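Local coordinates for adenosine monophosphate-protein transferase FICD homolog (Caenorhabditis elegans, PDB 5JJ6) that belongs to the Fic/DOC protein family and carries a mainly helical Fido domain joined to further helices, at residues B[181-187]-B[207-212]. Sequence-based numbering, arbitrary orientation.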
ATOM      1  N   MET B 181      -9.249   3.935  -3.381  1.00 37.12           N
ATOM      2  CA  MET B 181     -10.706   3.936  -3.417  1.00 36.44           C
ATOM      3  C   MET B 181     -11.219   3.606  -4.805  1.00 40.40           C
ATOM      4  O   MET B 181     -12.125   2.789  -4.958  1.00 42.50           O
ATOM      5  CB  MET B 181     -11.285   5.279  -2.984  1.00 33.09           C
ATOM      6  CG  MET B 181     -12.017   5.262  -1.641  1.00 46.11           C
ATOM      7  SD  MET B 181     -13.340   4.029  -1.396  1.00 41.39           S
ATOM      8  CE  MET B 181     -14.212   4.159  -2.946  1.00 42.67           C
ATOM      9  N   ASP B 182     -10.624   4.235  -5.816  1.00 41.04           N
ATOM     10  CA  ASP B 182     -11.004   3.970  -7.198  1.00 37.73           C
ATOM     11  C   ASP B 182     -10.879   2.469  -7.493  1.00 40.36           C
ATOM     12  O   ASP B 182     -11.758   1.872  -8.118  1.00 44.16           O
ATOM     13  CB  ASP B 182     -10.133   4.805  -8.141  1.00 45.03           C
ATOM     14  CG  ASP B 182     -10.450   4.576  -9.611  1.00 53.34           C
ATOM     15  OD1 ASP B 182     -11.556   4.971 -10.046  1.00 56.43           O
ATOM     16  OD2 ASP B 182      -9.593   4.012 -10.329  1.00 52.49           O
ATOM     17  N   ALA B 183      -9.786   1.868  -7.033  1.00 38.97           N
ATOM     18  CA  ALA B 183      -9.576   0.431  -7.192  1.00 39.13           C
ATOM     19  C   ALA B 183     -10.720  -0.373  -6.568  1.00 47.82           C
ATOM     20  O   ALA B 183     -11.305  -1.261  -7.209  1.00 52.27           O
ATOM     21  CB  ALA B 183      -8.252   0.019  -6.579  1.00 33.79           C
ATOM     22  N   ALA B 184     -11.020  -0.065  -5.308  1.00 42.35           N
ATOM     23  CA  ALA B 184     -12.084  -0.746  -4.588  1.00 40.88           C
ATOM     24  C   ALA B 184     -13.419  -0.634  -5.321  1.00 41.76           C
ATOM     25  O   ALA B 184     -14.146  -1.609  -5.451  1.00 46.25           O
ATOM     26  CB  ALA B 184     -12.206  -0.188  -3.177  1.00 37.81           C
ATOM     27  N   LEU B 185     -13.732   0.559  -5.801  1.00 40.07           N
ATOM     28  CA  LEU B 185     -14.982   0.800  -6.498  1.00 42.77           C
ATOM     29  C   LEU B 185     -15.070  -0.017  -7.789  1.00 47.72           C
ATOM     30  O   LEU B 185     -16.116  -0.605  -8.099  1.00 49.48           O
ATOM     31  CB  LEU B 185     -15.144   2.299  -6.790  1.00 44.75           C
ATOM     32  CG  LEU B 185     -16.514   2.754  -7.301  1.00 43.46           C
ATOM     33  CD1 LEU B 185     -17.619   2.286  -6.371  1.00 47.15           C
ATOM     34  CD2 LEU B 185     -16.545   4.247  -7.416  1.00 42.93           C
ATOM     35  N   ARG B 186     -13.976  -0.039  -8.549  1.00 53.06           N
ATOM     36  CA  ARG B 186     -13.946  -0.791  -9.806  1.00 54.60           C
ATOM     37  C   ARG B 186     -14.156  -2.273  -9.519  1.00 51.33           C
ATOM     38  O   ARG B 186     -14.874  -2.961 -10.241  1.00 53.33           O
ATOM     39  CB  ARG B 186     -12.633  -0.551 -10.571  1.00 57.68           C
ATOM     40  CG  ARG B 186     -12.729   0.631 -11.570  1.00 67.06           C
ATOM     41  CD  ARG B 186     -11.461   0.876 -12.412  1.00 64.18           C
ATOM     42  NE  ARG B 186     -10.247   0.999 -11.608  1.00 62.18           N
ATOM     43  CZ  ARG B 186      -9.393  -0.003 -11.399  1.00 69.84           C
ATOM     44  NH1 ARG B 186      -9.631  -1.194 -11.942  1.00 74.87           N
ATOM     45  NH2 ARG B 186      -8.307   0.179 -10.651  1.00 57.91           N
ATOM     46  N   PHE B 187     -13.526  -2.749  -8.452  1.00 49.26           N
ATOM     47  CA  PHE B 187     -13.677  -4.133  -8.014  1.00 47.05           C
ATOM     48  C   PHE B 187     -15.126  -4.439  -7.682  1.00 52.75           C
ATOM     49  O   PHE B 187     -15.670  -5.491  -8.046  1.00 56.00           O
ATOM     50  CB  PHE B 187     -12.806  -4.390  -6.802  1.00 41.96           C
ATOM     51  CG  PHE B 187     -13.030  -5.711  -6.185  1.00 51.33           C
ATOM     52  CD1 PHE B 187     -12.663  -6.866  -6.846  1.00 55.57           C
ATOM     53  CD2 PHE B 187     -13.639  -5.814  -4.943  1.00 58.53           C
ATOM     54  CE1 PHE B 187     -12.875  -8.117  -6.268  1.00 56.98           C
ATOM     55  CE2 PHE B 187     -13.858  -7.055  -4.359  1.00 57.82           C
ATOM     56  CZ  PHE B 187     -13.472  -8.209  -5.026  1.00 56.04           C
ATOM     57  N   GLU B 207     -11.720  -7.933   0.459  1.00 53.55           N
ATOM     58  CA  GLU B 207     -11.115  -7.536  -0.810  1.00 53.53           C
ATOM     59  C   GLU B 207     -11.362  -6.080  -1.081  1.00 50.35           C
ATOM     60  O   GLU B 207     -10.488  -5.374  -1.597  1.00 57.93           O
ATOM     61  CB  GLU B 207     -11.643  -8.372  -1.975  1.00 55.61           C
ATOM     62  CG  GLU B 207     -11.007  -9.742  -2.072  1.00 64.91           C
ATOM     63  CD  GLU B 207      -9.494  -9.676  -1.982  1.00 72.69           C
ATOM     64  OE1 GLU B 207      -8.870  -9.034  -2.865  1.00 67.53           O
ATOM     65  OE2 GLU B 207      -8.938 -10.261  -1.020  1.00 73.66           O
ATOM     66  N   MET B 208     -12.562  -5.628  -0.749  1.00 46.77           N
ATOM     67  CA  MET B 208     -12.843  -4.213  -0.860  1.00 49.12           C
ATOM     68  C   MET B 208     -11.919  -3.401   0.046  1.00 48.10           C
ATOM     69  O   MET B 208     -11.389  -2.380  -0.385  1.00 45.48           O
ATOM     70  CB  MET B 208     -14.303  -3.924  -0.551  1.00 48.56           C
ATOM     71  CG  MET B 208     -15.193  -4.106  -1.759  1.00 51.83           C
ATOM     72  SD  MET B 208     -16.853  -3.471  -1.482  1.00 69.75           S
ATOM     73  CE  MET B 208     -17.339  -4.384  -0.017  1.00 44.88           C
ATOM     74  N   HIS B 209     -11.712  -3.850   1.284  1.00 44.37           N
ATOM     75  CA  HIS B 209     -10.822  -3.120   2.190  1.00 43.76           C
ATOM     76  C   HIS B 209      -9.370  -3.158   1.715  1.00 46.38           C
ATOM     77  O   HIS B 209      -8.613  -2.199   1.880  1.00 45.53           O
ATOM     78  CB  HIS B 209     -10.902  -3.682   3.607  1.00 41.25           C
ATOM     79  CG  HIS B 209     -10.087  -2.921   4.604  1.00 41.89           C
ATOM     80  ND1 HIS B 209      -8.863  -3.364   5.062  1.00 44.60           N
ATOM     81  CD2 HIS B 209     -10.320  -1.748   5.241  1.00 41.56           C
ATOM     82  CE1 HIS B 209      -8.377  -2.495   5.929  1.00 45.87           C
ATOM     83  NE2 HIS B 209      -9.244  -1.504   6.059  1.00 41.91           N
ATOM     84  N   ARG B 210      -8.993  -4.279   1.118  1.00 51.64           N
ATOM     85  CA  ARG B 210      -7.627  -4.502   0.680  1.00 47.85           C
ATOM     86  C   ARG B 210      -7.372  -3.532  -0.453  1.00 47.44           C
ATOM     87  O   ARG B 210      -6.278  -3.000  -0.591  1.00 53.74           O
ATOM     88  CB  ARG B 210      -7.421  -5.963   0.256  1.00 53.91           C
ATOM     89  CG  ARG B 210      -6.041  -6.283  -0.252  1.00 65.86           C
ATOM     90  CD  ARG B 210      -5.690  -7.772  -0.147  1.00 68.21           C
ATOM     91  NE  ARG B 210      -4.236  -7.932  -0.021  1.00 82.40           N
ATOM     92  CZ  ARG B 210      -3.624  -8.482   1.029  1.00 82.54           C
ATOM     93  NH1 ARG B 210      -4.342  -8.961   2.045  1.00 72.04           N
ATOM     94  NH2 ARG B 210      -2.293  -8.564   1.058  1.00 66.48           N
ATOM     95  N   ARG B 211      -8.391  -3.262  -1.255  1.00 45.19           N
ATOM     96  CA  ARG B 211      -8.219  -2.256  -2.295  1.00 44.76           C
ATOM     97  C   ARG B 211      -8.366  -0.803  -1.782  1.00 47.16           C
ATOM     98  O   ARG B 211      -7.680   0.104  -2.269  1.00 46.21           O
ATOM     99  CB  ARG B 211      -9.172  -2.552  -3.441  1.00 42.84           C
ATOM    100  CG  ARG B 211      -8.661  -3.736  -4.237  1.00 48.73           C
ATOM    101  CD  ARG B 211      -9.649  -4.289  -5.231  1.00 56.02           C
ATOM    102  NE  ARG B 211      -9.009  -5.264  -6.110  1.00 61.09           N
ATOM    103  CZ  ARG B 211      -8.719  -6.512  -5.756  1.00 64.84           C
ATOM    104  NH1 ARG B 211      -9.023  -6.940  -4.534  1.00 66.37           N
ATOM    105  NH2 ARG B 211      -8.129  -7.334  -6.619  1.00 65.24           N
ATOM    106  N   VAL B 212      -9.245  -0.582  -0.808  1.00 46.43           N
ATOM    107  CA  VAL B 212      -9.418   0.738  -0.192  1.00 42.27           C
ATOM    108  C   VAL B 212      -8.100   1.230   0.391  1.00 42.83           C
ATOM    109  O   VAL B 212      -7.717   2.382   0.191  1.00 44.33           O
ATOM    110  CB  VAL B 212     -10.497   0.731   0.920  1.00 40.59           C
ATOM    111  CG1 VAL B 212     -10.345   1.934   1.828  1.00 41.68           C
ATOM    112  CG2 VAL B 212     -11.879   0.731   0.319  1.00 40.66           C
TER
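F187 and A184 face R211 where two helices of the Fic/DOC fold pack together: segments 181-187 and 207-212, on helices 172-191 and 202-213, run almost antiparallel, with segment axes 7.5 Å apart at closest approach and N-to-C directions at 152°. The two backbones come near each other at M181 beside V212 and at A184 beside R211, where the CA atoms are 4.7 Å apart. The small side chains of A183 and A184 are consistent with this close approach: A184 CB sits 3.6 Å from the carbonyl O of M208 and touches V212 CG2, while R211 CB rests against A184 CA. The SD of M181 also reaches V212 CG2, the two side chains running alongside each other. Towards the other end, the F187 ring packs against three side chains of helix 202-213. With CG anti to the backbone N (chi1 172°), the ring reaches across to E207, whose CB lies 3.5 Å from F187 CE2; M208 CG meets the ring edge in its plane. Over one face lies the guanidinium of R211, carried there by a chain extended from CG to NE. It forms an off-centre cation-pi stack, in which R211 CZ lies 4.6 Å from the centroid of the F187 ring and the planes are only 16° apart. L290 of helix 284-297 touches M181, A184 and M208, tying this helix pair to a third, and V219 of the second subunit packs on R211. A salt bridge one turn back along its own helix also holds the guanidinium: R211 NH1 donates to E207 OE1 over 2.7 Å, meeting the anti side of the carboxylate oxygen.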